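Local coordinates for exotoxin 6 (Staphylococcus aureus subsp. aureus Mu50, PDB 4ZYS), which probably acts as a secreted superantigen-like toxin and may bind sugars, through an OB-fold and a beta-grasp domain, at residues 16-21 with 140-145; 40-45 with 49-54; 119-124 with 134-139; 128-133 with 157-162; 145-150 with 169-174. All blocks are in the same frame, centred on the assembly; numbering follows the deposited sequence.

Interaction 1: residues 16-21 with 140-145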
# COMPACT_ATOMS: atom_id res chain seq x y z
N TYR A 16 8.02 4.31 10.02
CA TYR A 16 6.84 3.62 9.53
C TYR A 16 7.09 3.00 8.15
O TYR A 16 6.84 1.80 7.97
CB TYR A 16 5.63 4.59 9.49
CG TYR A 16 4.35 3.93 9.03
CD1 TYR A 16 3.58 3.17 9.91
CD2 TYR A 16 3.92 4.04 7.71
CE1 TYR A 16 2.42 2.55 9.49
CE2 TYR A 16 2.75 3.42 7.28
CZ TYR A 16 2.01 2.67 8.17
OH TYR A 16 0.86 2.05 7.76
N TYR A 17 7.62 3.80 7.20
CA TYR A 17 7.84 3.33 5.83
C TYR A 17 9.10 2.46 5.67
O TYR A 17 9.26 1.87 4.60
CB TYR A 17 7.80 4.50 4.85
CG TYR A 17 6.35 4.91 4.63
CD1 TYR A 17 5.47 4.07 3.95
CD2 TYR A 17 5.82 6.03 5.26
CE1 TYR A 17 4.12 4.39 3.82
CE2 TYR A 17 4.48 6.37 5.13
CZ TYR A 17 3.64 5.55 4.39
OH TYR A 17 2.30 5.86 4.26
N ASN A 18 9.89 2.23 6.74
CA ASN A 18 11.02 1.29 6.72
C ASN A 18 10.63 -0.06 7.40
O ASN A 18 11.46 -0.96 7.46
CB ASN A 18 12.27 1.88 7.39
CG ASN A 18 13.06 2.81 6.48
OD1 ASN A 18 12.98 2.75 5.25
ND2 ASN A 18 13.84 3.71 7.06
N LYS A 19 9.39 -0.18 7.93
CA LYS A 19 8.90 -1.39 8.63
C LYS A 19 8.91 -2.60 7.70
O LYS A 19 8.49 -2.47 6.55
CB LYS A 19 7.49 -1.18 9.19
CG LYS A 19 7.42 -0.31 10.43
CD LYS A 19 5.97 -0.00 10.77
CE LYS A 19 5.75 0.50 12.18
NZ LYS A 19 5.38 -0.61 13.10
N PRO A 20 9.39 -3.79 8.14
CA PRO A 20 9.38 -4.96 7.24
C PRO A 20 7.95 -5.32 6.81
O PRO A 20 7.00 -5.21 7.58
CB PRO A 20 9.99 -6.08 8.10
CG PRO A 20 10.68 -5.38 9.23
CD PRO A 20 9.88 -4.14 9.49
N VAL A 21 7.81 -5.77 5.58
CA VAL A 21 6.50 -6.10 5.02
C VAL A 21 6.30 -7.63 4.89
O VAL A 21 7.23 -8.35 4.57
CB VAL A 21 6.37 -5.35 3.67
CG1 VAL A 21 5.52 -6.11 2.66
CG2 VAL A 21 5.80 -3.95 3.90
N ARG A 140 11.21 3.29 -2.42
CA ARG A 140 12.08 3.66 -3.54
C ARG A 140 12.59 5.11 -3.34
O ARG A 140 13.79 5.35 -3.43
CB ARG A 140 11.27 3.49 -4.84
CG ARG A 140 11.98 3.78 -6.16
CD ARG A 140 12.79 2.64 -6.73
NE ARG A 140 12.06 1.38 -6.93
CZ ARG A 140 11.61 0.94 -8.10
NH1 ARG A 140 11.74 1.68 -9.19
NH2 ARG A 140 11.03 -0.25 -8.18
N ALA A 141 11.68 6.07 -3.01
CA ALA A 141 12.02 7.47 -2.75
C ALA A 141 12.96 7.62 -1.52
O ALA A 141 13.83 8.49 -1.54
CB ALA A 141 10.75 8.27 -2.52
N ILE A 142 12.80 6.77 -0.49
CA ILE A 142 13.62 6.79 0.72
C ILE A 142 15.01 6.23 0.43
O ILE A 142 16.01 6.88 0.75
CB ILE A 142 12.94 6.02 1.89
CG1 ILE A 142 11.67 6.76 2.39
CG2 ILE A 142 13.91 5.74 3.05
CD1 ILE A 142 10.69 5.86 3.13
N LYS A 143 15.06 5.03 -0.16
CA LYS A 143 16.30 4.31 -0.44
C LYS A 143 17.14 5.01 -1.48
O LYS A 143 18.33 5.19 -1.25
CB LYS A 143 16.02 2.85 -0.87
CG LYS A 143 15.64 1.94 0.30
CD LYS A 143 15.63 0.45 -0.07
CE LYS A 143 15.26 -0.41 1.13
NZ LYS A 143 15.51 -1.87 0.90
N GLN A 144 16.55 5.48 -2.58
CA GLN A 144 17.33 6.10 -3.64
C GLN A 144 17.39 7.63 -3.63
O GLN A 144 18.35 8.17 -4.18
CB GLN A 144 16.81 5.67 -5.01
CG GLN A 144 17.04 4.21 -5.32
CD GLN A 144 16.45 3.77 -6.63
OE1 GLN A 144 15.66 4.47 -7.28
NE2 GLN A 144 16.81 2.59 -7.02
N HIS A 145 16.40 8.33 -3.07
CA HIS A 145 16.43 9.79 -3.18
C HIS A 145 16.41 10.54 -1.85
O HIS A 145 16.25 11.76 -1.83
CB HIS A 145 15.28 10.26 -4.09
CG HIS A 145 15.27 9.55 -5.41
ND1 HIS A 145 16.03 10.01 -6.46
CD2 HIS A 145 14.67 8.40 -5.77
CE1 HIS A 145 15.83 9.15 -7.45
NE2 HIS A 145 15.02 8.17 -7.09
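Tyr-17, at the end of helix 10-17, meets Ile-142 of helix 130-145 with its CB and not with its ring: Tyr-17 CB lies 3.6 Å from Ile-142 CD1. With CG anti to its own carbonyl carbon (chi1 -76°), the Tyr-17 ring swings off from the isoleucine, and its hydroxyl bonds to Asp-134, earlier on helix 130-145, and to the backbone N of Leu-175. One face of that ring is occupied by Tyr-16 CD2, 3.5 Å above its centre. Next along, Asn-18 lays its side chain across Ile-142, whose CG2 branch it touches near the surface. Ile-142 thus divides its work, CD1 for the tyrosine and CG2 for the asparagine, while it also packs on Tyr-148. Beyond, the carbonyl of Lys-19 makes a weak hydrogen bond to the hydroxyl of Tyr-135. The contact joins the OB-fold part of the chain to the central helix of the beta-grasp domain. Its own chemistry is van der Waals packing, which sets spacing but little direction; the polar bonds of Tyr-17 nearby probably supply more of the orientation.

Interaction 2: residues 40-45 with 49-54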
# COMPACT_ATOMS: atom_id res chain seq x y z
N ILE A 40 -10.18 -9.45 9.01
CA ILE A 40 -9.86 -10.70 8.33
C ILE A 40 -8.59 -11.24 9.00
O ILE A 40 -7.62 -10.50 9.15
CB ILE A 40 -9.77 -10.58 6.77
CG1 ILE A 40 -9.57 -11.94 6.09
CG2 ILE A 40 -8.72 -9.57 6.27
CD1 ILE A 40 -10.33 -12.09 4.70
N ASP A 41 -8.65 -12.51 9.47
CA ASP A 41 -7.52 -13.20 10.11
C ASP A 41 -6.81 -14.06 9.08
O ASP A 41 -7.47 -14.74 8.31
CB ASP A 41 -8.00 -14.09 11.27
CG ASP A 41 -8.37 -13.38 12.55
OD1 ASP A 41 -8.08 -12.17 12.67
OD2 ASP A 41 -9.01 -14.02 13.41
N VAL A 42 -5.48 -14.03 9.06
CA VAL A 42 -4.67 -14.77 8.11
C VAL A 42 -3.50 -15.40 8.85
O VAL A 42 -2.90 -14.75 9.73
CB VAL A 42 -4.15 -13.87 6.94
CG1 VAL A 42 -3.57 -14.71 5.80
CG2 VAL A 42 -5.23 -12.95 6.39
N ILE A 43 -3.13 -16.64 8.46
CA ILE A 43 -1.90 -17.32 8.92
C ILE A 43 -0.94 -17.37 7.73
O ILE A 43 -1.31 -17.84 6.66
CB ILE A 43 -2.13 -18.72 9.57
CG1 ILE A 43 -2.63 -18.56 11.01
CG2 ILE A 43 -0.84 -19.55 9.55
CD1 ILE A 43 -3.13 -19.81 11.70
N VAL A 44 0.25 -16.80 7.90
CA VAL A 44 1.35 -16.81 6.93
C VAL A 44 2.53 -17.39 7.68
O VAL A 44 2.87 -16.84 8.70
CB VAL A 44 1.67 -15.40 6.31
CG1 VAL A 44 2.93 -15.48 5.44
CG2 VAL A 44 0.49 -14.84 5.51
N ASP A 45 3.13 -18.52 7.23
CA ASP A 45 4.30 -19.14 7.88
C ASP A 45 4.15 -19.26 9.41
O ASP A 45 5.06 -18.86 10.14
CB ASP A 45 5.59 -18.34 7.57
CG ASP A 45 5.93 -18.17 6.12
OD1 ASP A 45 5.69 -19.12 5.33
OD2 ASP A 45 6.52 -17.12 5.78
N SER A 49 -1.96 -12.77 11.74
CA SER A 49 -2.26 -11.38 11.47
C SER A 49 -3.75 -11.14 11.50
O SER A 49 -4.52 -11.91 10.93
CB SER A 49 -1.70 -10.93 10.12
OG SER A 49 -0.29 -10.98 10.15
N GLN A 50 -4.15 -10.05 12.16
CA GLN A 50 -5.52 -9.56 12.21
C GLN A 50 -5.49 -8.30 11.40
O GLN A 50 -4.71 -7.41 11.71
CB GLN A 50 -6.01 -9.32 13.66
CG GLN A 50 -7.47 -8.92 13.71
CD GLN A 50 -7.85 -8.16 14.97
OE1 GLN A 50 -7.33 -7.07 15.24
NE2 GLN A 50 -8.84 -8.65 15.71
N ILE A 51 -6.27 -8.26 10.32
CA ILE A 51 -6.26 -7.11 9.43
C ILE A 51 -7.60 -6.38 9.47
O ILE A 51 -8.64 -6.97 9.18
CB ILE A 51 -5.94 -7.54 7.97
CG1 ILE A 51 -4.71 -8.49 7.87
CG2 ILE A 51 -5.80 -6.32 7.05
CD1 ILE A 51 -4.55 -9.25 6.50
N SER A 52 -7.56 -5.07 9.75
CA SER A 52 -8.75 -4.22 9.71
C SER A 52 -9.17 -3.96 8.27
O SER A 52 -8.35 -3.56 7.44
CB SER A 52 -8.50 -2.89 10.39
OG SER A 52 -8.45 -3.07 11.79
N LEU A 53 -10.45 -4.20 7.99
CA LEU A 53 -11.13 -3.91 6.73
C LEU A 53 -11.99 -2.69 7.02
O LEU A 53 -13.16 -2.79 7.40
CB LEU A 53 -11.96 -5.10 6.22
CG LEU A 53 -11.25 -6.43 6.02
CD1 LEU A 53 -12.27 -7.52 5.75
CD2 LEU A 53 -10.25 -6.36 4.86
N VAL A 54 -11.35 -1.54 6.93
CA VAL A 54 -11.99 -0.26 7.22
C VAL A 54 -12.07 0.50 5.88
O VAL A 54 -11.10 0.52 5.13
CB VAL A 54 -11.26 0.48 8.37
CG1 VAL A 54 -9.97 1.17 7.92
CG2 VAL A 54 -12.19 1.43 9.11
O HOH W 1 0.19 -13.40 9.08
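Four backbone hydrogen bonds tie Ile-40 to Ile-51 and Val-42 to Ser-49 in the antiparallel hairpin of strands 37-44 and 47-52. Both pairs bond in each direction. Ile-51 N lies 2.9 Å from Ile-40 O. Ser-49 N lies 3.0 Å from Val-42 O. Between them Asp-41 and Gln-50 form a non-hydrogen-bonded pair, where Asp-41 CA also makes a CH contact to Ser-49 O, 3.4 Å away. The apolar contacts lie on the face of Ile-40, Val-42 and Ile-51. Ile-40 CG2 reaches both Ile-51 CB and Leu-53 CD2, each at 3.8 Å, and Val-42 CG2 meets Ile-51 CD1. On this face too, Ser-49 OG, bonded to Asn-84, holds a water at 2.7 Å that reaches Val-42 O weakly. On the other face, Asp-41 and Gln-50 run side by side, carboxylate and amide 18° from coplanar, and both bond to the hydroxyl of Tyr-32. The chemistry implies a two-faced piece of OB-fold barrel wall: mainly aliphatic on the buried face, with Ser-49 at one end, and polar for the Asp-41/Gln-50 pair on the other, with backbone bonds fixing the register.

Interaction 3: residues 119-124 with 134-139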
# COMPACT_ATOMS: atom_id res chain seq x y z
N SER A 119 12.48 5.43 -13.86
CA SER A 119 12.90 4.22 -13.16
C SER A 119 12.02 3.08 -13.62
O SER A 119 10.86 3.30 -13.98
CB SER A 119 12.79 4.41 -11.65
OG SER A 119 13.34 3.31 -10.94
N LEU A 120 12.55 1.86 -13.63
CA LEU A 120 11.75 0.69 -13.99
C LEU A 120 10.88 0.28 -12.77
O LEU A 120 11.41 0.13 -11.66
CB LEU A 120 12.65 -0.46 -14.48
CG LEU A 120 12.00 -1.81 -14.81
CD1 LEU A 120 10.90 -1.69 -15.87
CD2 LEU A 120 13.04 -2.79 -15.28
N TYR A 121 9.56 0.16 -12.97
CA TYR A 121 8.63 -0.29 -11.93
C TYR A 121 7.75 -1.41 -12.49
O TYR A 121 7.12 -1.23 -13.53
CB TYR A 121 7.79 0.88 -11.41
CG TYR A 121 7.00 0.52 -10.17
CD1 TYR A 121 7.64 0.15 -8.99
CD2 TYR A 121 5.62 0.52 -10.18
CE1 TYR A 121 6.92 -0.20 -7.86
CE2 TYR A 121 4.88 0.18 -9.05
CZ TYR A 121 5.54 -0.20 -7.89
OH TYR A 121 4.84 -0.52 -6.76
N GLN A 122 7.74 -2.56 -11.83
CA GLN A 122 6.95 -3.71 -12.32
C GLN A 122 5.74 -3.99 -11.42
O GLN A 122 5.91 -4.16 -10.22
CB GLN A 122 7.83 -4.98 -12.45
CG GLN A 122 9.03 -4.77 -13.34
CD GLN A 122 9.72 -5.99 -13.88
OE1 GLN A 122 9.60 -7.12 -13.39
NE2 GLN A 122 10.45 -5.77 -14.93
N ILE A 123 4.53 -4.05 -12.02
CA ILE A 123 3.25 -4.39 -11.36
C ILE A 123 2.92 -5.85 -11.73
O ILE A 123 2.95 -6.19 -12.91
CB ILE A 123 2.09 -3.40 -11.75
CG1 ILE A 123 2.33 -1.95 -11.24
CG2 ILE A 123 0.69 -3.91 -11.31
CD1 ILE A 123 2.35 -1.79 -9.77
N TYR A 124 2.60 -6.70 -10.74
CA TYR A 124 2.28 -8.10 -11.00
C TYR A 124 0.80 -8.41 -10.70
O TYR A 124 0.32 -9.51 -11.03
CB TYR A 124 3.21 -9.02 -10.18
CG TYR A 124 4.68 -8.68 -10.34
CD1 TYR A 124 5.36 -8.93 -11.53
CD2 TYR A 124 5.39 -8.08 -9.30
CE1 TYR A 124 6.71 -8.61 -11.68
CE2 TYR A 124 6.75 -7.77 -9.43
CZ TYR A 124 7.40 -8.04 -10.63
OH TYR A 124 8.73 -7.73 -10.75
N ASP A 134 1.60 2.71 -2.15
CA ASP A 134 2.06 3.78 -1.25
C ASP A 134 3.38 3.38 -0.58
O ASP A 134 4.36 4.12 -0.71
CB ASP A 134 0.99 4.10 -0.20
CG ASP A 134 1.41 5.06 0.89
OD1 ASP A 134 1.65 6.25 0.56
OD2 ASP A 134 1.42 4.66 2.06
N TYR A 135 3.44 2.19 0.02
CA TYR A 135 4.63 1.72 0.69
C TYR A 135 5.81 1.57 -0.27
O TYR A 135 6.90 2.03 0.05
CB TYR A 135 4.37 0.38 1.41
CG TYR A 135 5.58 -0.10 2.18
CD1 TYR A 135 6.58 -0.85 1.56
CD2 TYR A 135 5.72 0.17 3.53
CE1 TYR A 135 7.70 -1.28 2.26
CE2 TYR A 135 6.84 -0.25 4.25
CZ TYR A 135 7.83 -0.98 3.61
OH TYR A 135 8.94 -1.42 4.27
N ARG A 136 5.61 0.84 -1.39
CA ARG A 136 6.68 0.54 -2.34
C ARG A 136 7.22 1.80 -3.04
O ARG A 136 8.42 1.87 -3.32
CB ARG A 136 6.22 -0.50 -3.37
CG ARG A 136 5.91 -1.88 -2.78
CD ARG A 136 7.17 -2.56 -2.23
NE ARG A 136 6.93 -3.94 -1.83
CZ ARG A 136 7.69 -4.62 -0.99
NH1 ARG A 136 8.74 -4.03 -0.41
NH2 ARG A 136 7.41 -5.87 -0.70
N LEU A 137 6.36 2.79 -3.30
CA LEU A 137 6.84 4.00 -3.95
C LEU A 137 7.63 4.87 -2.94
O LEU A 137 8.68 5.42 -3.28
CB LEU A 137 5.70 4.77 -4.62
CG LEU A 137 5.07 4.07 -5.85
CD1 LEU A 137 3.70 4.65 -6.17
CD2 LEU A 137 5.98 4.10 -7.05
N ARG A 138 7.16 4.93 -1.70
CA ARG A 138 7.84 5.67 -0.64
C ARG A 138 9.18 4.98 -0.31
O ARG A 138 10.14 5.69 -0.10
CB ARG A 138 6.94 5.82 0.61
CG ARG A 138 5.73 6.75 0.37
CD ARG A 138 5.20 7.32 1.66
NE ARG A 138 3.77 7.64 1.56
CZ ARG A 138 3.15 8.56 2.30
NH1 ARG A 138 3.83 9.29 3.17
NH2 ARG A 138 1.85 8.76 2.17
N GLU A 139 9.25 3.64 -0.36
CA GLU A 139 10.46 2.83 -0.14
C GLU A 139 11.57 3.18 -1.14
O GLU A 139 12.72 3.36 -0.74
CB GLU A 139 10.12 1.33 -0.25
CG GLU A 139 11.29 0.38 -0.00
CD GLU A 139 10.90 -1.08 -0.05
OE1 GLU A 139 10.11 -1.46 -0.94
OE2 GLU A 139 11.39 -1.85 0.82
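Tyr-121 points its ring at helix 130-145 and ends with its hydroxyl against the base of Arg-136, Tyr-121 OH lying 3.7 Å from Arg-136 CB. The two side chains cross at about a right angle, with ring and guanidinium planes 59° apart, so they do not stack. Tyr-121 has its CG anti to the backbone nitrogen (chi1 -170°), which carries the ring across from the loop to the helix. Leu-137 comes in over one face of that ring, its CD2 4.4 Å from Tyr-121 CZ. The arginine, by contrast, bends away at chi2, and its NH1 bonds to Glu-139 OE1 at 3.0 Å in a salt bridge. That carboxylate oxygen is met on its syn side and lies close to the guanidinium plane, an arrangement that steadies the arginine's charged end while its CB stays with the tyrosine. Leu-107 of strand 106-111 touches both Tyr-121 and Leu-137, and Leu-133 also packs on the tyrosine. An edge loop thereby closes over the hydrophobic layer between helix and sheet that is characteristic of the beta-grasp fold.

Interaction 4: residues 128-133 with 157-162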
# COMPACT_ATOMS: atom_id res chain seq x y z
N ILE A 128 -4.51 -4.29 -7.11
CA ILE A 128 -3.42 -3.82 -6.25
C ILE A 128 -3.95 -2.69 -5.30
O ILE A 128 -4.63 -1.78 -5.74
CB ILE A 128 -2.19 -3.39 -7.11
CG1 ILE A 128 -0.94 -3.06 -6.23
CG2 ILE A 128 -2.51 -2.23 -8.10
CD1 ILE A 128 0.41 -3.25 -6.94
N SER A 129 -3.65 -2.80 -4.00
CA SER A 129 -4.10 -1.82 -3.02
C SER A 129 -3.25 -0.57 -3.03
O SER A 129 -2.05 -0.63 -3.32
CB SER A 129 -4.11 -2.42 -1.62
OG SER A 129 -2.80 -2.72 -1.17
N LEU A 130 -3.85 0.56 -2.64
CA LEU A 130 -3.12 1.80 -2.48
C LEU A 130 -2.10 1.64 -1.38
O LEU A 130 -1.05 2.26 -1.48
CB LEU A 130 -4.06 2.97 -2.19
CG LEU A 130 -4.89 3.45 -3.38
CD1 LEU A 130 -5.80 4.55 -2.96
CD2 LEU A 130 -4.01 3.93 -4.51
N LYS A 131 -2.37 0.76 -0.36
CA LYS A 131 -1.41 0.46 0.73
C LYS A 131 -0.08 -0.03 0.14
O LYS A 131 0.97 0.44 0.59
CB LYS A 131 -1.98 -0.61 1.70
CG LYS A 131 -0.99 -1.02 2.80
CD LYS A 131 -1.44 -2.26 3.58
CE LYS A 131 -0.72 -2.42 4.90
NZ LYS A 131 -1.07 -1.33 5.85
N GLU A 132 -0.12 -0.99 -0.82
CA GLU A 132 1.09 -1.57 -1.43
C GLU A 132 1.83 -0.54 -2.30
O GLU A 132 3.04 -0.40 -2.19
CB GLU A 132 0.75 -2.81 -2.27
CG GLU A 132 1.95 -3.39 -2.99
CD GLU A 132 1.70 -4.67 -3.77
OE1 GLU A 132 0.73 -5.38 -3.43
OE2 GLU A 132 2.46 -4.95 -4.72
N LEU A 133 1.08 0.18 -3.17
CA LEU A 133 1.68 1.18 -4.05
C LEU A 133 2.29 2.29 -3.21
O LEU A 133 3.39 2.74 -3.51
CB LEU A 133 0.65 1.76 -5.04
CG LEU A 133 0.24 0.82 -6.15
CD1 LEU A 133 -1.14 1.15 -6.66
CD2 LEU A 133 1.26 0.80 -7.27
N ILE A 157 2.55 11.78 -4.52
CA ILE A 157 2.54 10.64 -5.42
C ILE A 157 1.31 10.83 -6.32
O ILE A 157 0.23 11.05 -5.79
CB ILE A 157 2.54 9.25 -4.72
CG1 ILE A 157 3.84 9.00 -3.98
CG2 ILE A 157 2.26 8.12 -5.74
CD1 ILE A 157 3.68 7.96 -2.84
N THR A 158 1.45 10.72 -7.66
CA THR A 158 0.32 10.83 -8.58
C THR A 158 0.29 9.54 -9.42
O THR A 158 1.24 9.24 -10.13
CB THR A 158 0.37 12.13 -9.40
OG1 THR A 158 0.58 13.22 -8.50
CG2 THR A 158 -0.91 12.38 -10.18
N ILE A 159 -0.79 8.74 -9.26
CA ILE A 159 -1.00 7.51 -10.00
C ILE A 159 -2.06 7.81 -11.07
O ILE A 159 -3.20 8.13 -10.73
CB ILE A 159 -1.33 6.30 -9.07
CG1 ILE A 159 -0.17 6.09 -8.04
CG2 ILE A 159 -1.56 5.01 -9.89
CD1 ILE A 159 -0.50 5.27 -6.79
N THR A 160 -1.67 7.78 -12.35
CA THR A 160 -2.59 8.07 -13.44
C THR A 160 -3.00 6.76 -14.13
O THR A 160 -2.15 5.94 -14.49
CB THR A 160 -1.96 9.08 -14.41
OG1 THR A 160 -1.54 10.23 -13.66
CG2 THR A 160 -2.92 9.51 -15.51
N MSE A 161 -4.32 6.59 -14.33
CA MSE A 161 -4.91 5.41 -14.97
C MSE A 161 -5.04 5.64 -16.47
O MSE A 161 -4.89 6.78 -16.91
CB MSE A 161 -6.29 5.13 -14.36
CG MSE A 161 -6.28 5.14 -12.82
SE MSE A 161 -4.95 3.97 -12.07
CE MSE A 161 -5.86 2.36 -12.43
N LYS A 162 -5.32 4.56 -17.26
CA LYS A 162 -5.50 4.65 -18.72
C LYS A 162 -6.65 5.55 -19.08
O LYS A 162 -6.57 6.24 -20.08
CB LYS A 162 -5.71 3.26 -19.39
CG LYS A 162 -4.66 2.22 -18.99
CD LYS A 162 -4.19 1.33 -20.14
CE LYS A 162 -3.09 0.37 -19.70
NZ LYS A 162 -1.92 1.05 -19.07
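Ile-159 buries more surface here than any other residue, sending its CD1 from strand 155-161 toward the first turn of helix 130-145. Its CG1 stands anti to the carbonyl carbon and chi2 is extended at 161°, which pushes CD1 out as the leading atom. There it meets Leu-133 at a slant: Ile-159 CD1 is 4.1 Å from Leu-133 CB and nearly as near to Leu-133 CD1. Leu-130, three residues earlier and so on the same side of the helix, adds a looser touch, its CD2 4.4 Å from Ile-159 CD1. A single methyl therefore serves both leucines, in packing that is buried and wholly aliphatic. Just before these leucines, Ser-129 caps the helix: its OG accepts from Glu-132 N at 3.2 Å with an N-H...O angle of 156°, an N-cap that marks the start of the helix. Ile-184 of strand 183-185 and Ile-189 of strand 189-196 each pack on both Leu-133 and Ile-159, so the contact sits where the start of the helix faces strand 155-161, itself flanked in the sheet by 189-196 and 166-170.

Interaction 5: residues 145-150 with 169-174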
# COMPACT_ATOMS: atom_id res chain seq x y z
N HIS A 145 16.40 8.33 -3.07
CA HIS A 145 16.43 9.79 -3.18
C HIS A 145 16.41 10.54 -1.85
O HIS A 145 16.25 11.76 -1.83
CB HIS A 145 15.28 10.26 -4.09
CG HIS A 145 15.27 9.55 -5.41
ND1 HIS A 145 16.03 10.01 -6.46
CD2 HIS A 145 14.67 8.40 -5.77
CE1 HIS A 145 15.83 9.15 -7.45
NE2 HIS A 145 15.02 8.17 -7.09
N GLY A 146 16.66 9.82 -0.76
CA GLY A 146 16.76 10.38 0.58
C GLY A 146 15.50 11.01 1.15
O GLY A 146 15.59 11.94 1.96
N LEU A 147 14.32 10.50 0.76
CA LEU A 147 13.07 10.98 1.34
C LEU A 147 13.06 10.67 2.86
O LEU A 147 13.44 9.57 3.28
CB LEU A 147 11.85 10.34 0.63
CG LEU A 147 10.43 10.78 1.12
CD1 LEU A 147 10.11 12.26 0.74
CD2 LEU A 147 9.36 9.86 0.52
N TYR A 148 12.67 11.67 3.66
CA TYR A 148 12.54 11.65 5.14
C TYR A 148 13.91 11.69 5.80
O TYR A 148 14.08 11.28 6.95
CB TYR A 148 11.70 10.47 5.64
CG TYR A 148 10.33 10.37 4.99
CD1 TYR A 148 9.54 11.50 4.81
CD2 TYR A 148 9.82 9.14 4.59
CE1 TYR A 148 8.30 11.41 4.18
CE2 TYR A 148 8.56 9.03 4.02
CZ TYR A 148 7.80 10.17 3.81
OH TYR A 148 6.58 10.07 3.20
N SER A 149 14.85 12.28 5.09
CA SER A 149 16.18 12.60 5.58
C SER A 149 16.49 14.02 5.17
O SER A 149 16.01 14.46 4.12
CB SER A 149 17.21 11.62 5.05
OG SER A 149 16.97 10.36 5.65
N ASN A 150 17.20 14.77 6.04
CA ASN A 150 17.64 16.15 5.80
C ASN A 150 16.48 17.12 5.53
O ASN A 150 16.60 18.03 4.71
CB ASN A 150 18.65 16.22 4.62
CG ASN A 150 19.83 15.27 4.74
OD1 ASN A 150 20.84 15.56 5.39
ND2 ASN A 150 19.70 14.12 4.09
N ILE A 169 -1.39 10.95 -3.41
CA ILE A 169 -0.98 10.63 -2.05
C ILE A 169 0.01 11.67 -1.55
O ILE A 169 1.10 11.78 -2.12
CB ILE A 169 -0.41 9.19 -1.92
CG1 ILE A 169 -1.37 8.12 -2.55
CG2 ILE A 169 -0.09 8.90 -0.45
CD1 ILE A 169 -0.84 6.63 -2.61
N ASP A 170 -0.36 12.41 -0.48
CA ASP A 170 0.47 13.44 0.15
C ASP A 170 1.62 12.76 0.92
O ASP A 170 1.40 11.88 1.74
CB ASP A 170 -0.42 14.32 1.04
CG ASP A 170 0.24 15.45 1.81
OD1 ASP A 170 1.47 15.65 1.65
OD2 ASP A 170 -0.47 16.11 2.59
N LEU A 171 2.85 13.14 0.58
CA LEU A 171 4.05 12.52 1.15
C LEU A 171 4.35 12.96 2.57
O LEU A 171 5.10 12.26 3.28
CB LEU A 171 5.26 12.79 0.25
CG LEU A 171 5.34 11.91 -1.02
CD1 LEU A 171 6.62 12.21 -1.84
CD2 LEU A 171 5.30 10.42 -0.67
N SER A 172 3.79 14.10 3.00
CA SER A 172 4.04 14.65 4.34
C SER A 172 3.19 13.96 5.42
O SER A 172 3.38 14.23 6.61
CB SER A 172 3.81 16.17 4.35
OG SER A 172 2.45 16.50 4.24
N GLN A 173 2.27 13.06 5.02
CA GLN A 173 1.43 12.30 5.97
C GLN A 173 1.51 10.85 5.64
O GLN A 173 1.76 10.54 4.48
CB GLN A 173 -0.06 12.74 5.88
CG GLN A 173 -0.37 14.21 6.17
CD GLN A 173 -0.09 14.63 7.60
OE1 GLN A 173 -0.18 13.84 8.54
NE2 GLN A 173 0.22 15.91 7.78
N LYS A 174 1.18 9.95 6.60
CA LYS A 174 0.99 8.53 6.24
C LYS A 174 -0.24 8.47 5.34
O LYS A 174 -1.07 9.38 5.42
CB LYS A 174 0.75 7.65 7.49
CG LYS A 174 1.93 7.50 8.45
CD LYS A 174 1.76 6.32 9.38
CE LYS A 174 0.81 6.51 10.54
NZ LYS A 174 0.58 5.22 11.25
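Tyr-148 OH is held twice: it donates a 2.6 Å hydrogen bond to Leu-171 O, and it accepts from NH1 of Arg-138, which also bonds to Gln-173 O. In the beta-grasp domain this ties the loop after helix 130-145 to the type I turn of Asp-170 to Gln-173 that ends the edge strand 166-170. The bond is well directed, for the hydroxyl sits in the carbonyl plane on a lone pair of Leu-171 O, at a C=O...O angle of 142°, and that oxygen in turn lies at the edge of the tyrosine ring, in its plane. A type II turn from Gly-146 to Ser-149 presents the ring; Tyr-148, its third residue, has the positive phi such a turn needs (74°). Leu-147 folds back over its neighbour, with CG 3.6 Å above the centre of the Tyr-148 ring. Its CD2 then reaches across to Leu-171 CD2, 4.3 Å away, so a small apolar contact lies beside the buried polar one. The partner turn is braced from within by an Asx turn at Asp-170. There Asp-170 OD1 accepts from Ser-172 N at 3.1 Å and from Ser-172 OG at 2.9 Å, both arriving from the same face of the carboxylate.

Interactions 1, 3 and 4 all use helix 130-145: its start packs on the sheet in interaction 4, its middle meets the edge loop in interaction 3, and its end faces the OB-fold part in interaction 1. Interactions 3 and 4 share one hydrophobic layer, where Ile-123 touches both Ile-128 and Leu-133, and both are buried; interaction 1 opens to the surface. Interaction 5 lies beside interaction 1 and is joined to interaction 3 through Arg-138. Its crossing bond is buried and made by a side chain, whereas interaction 2, also largely buried and about 23 Å from interaction 1 between centres, relies on backbone bonds within a single sheet of the OB-fold.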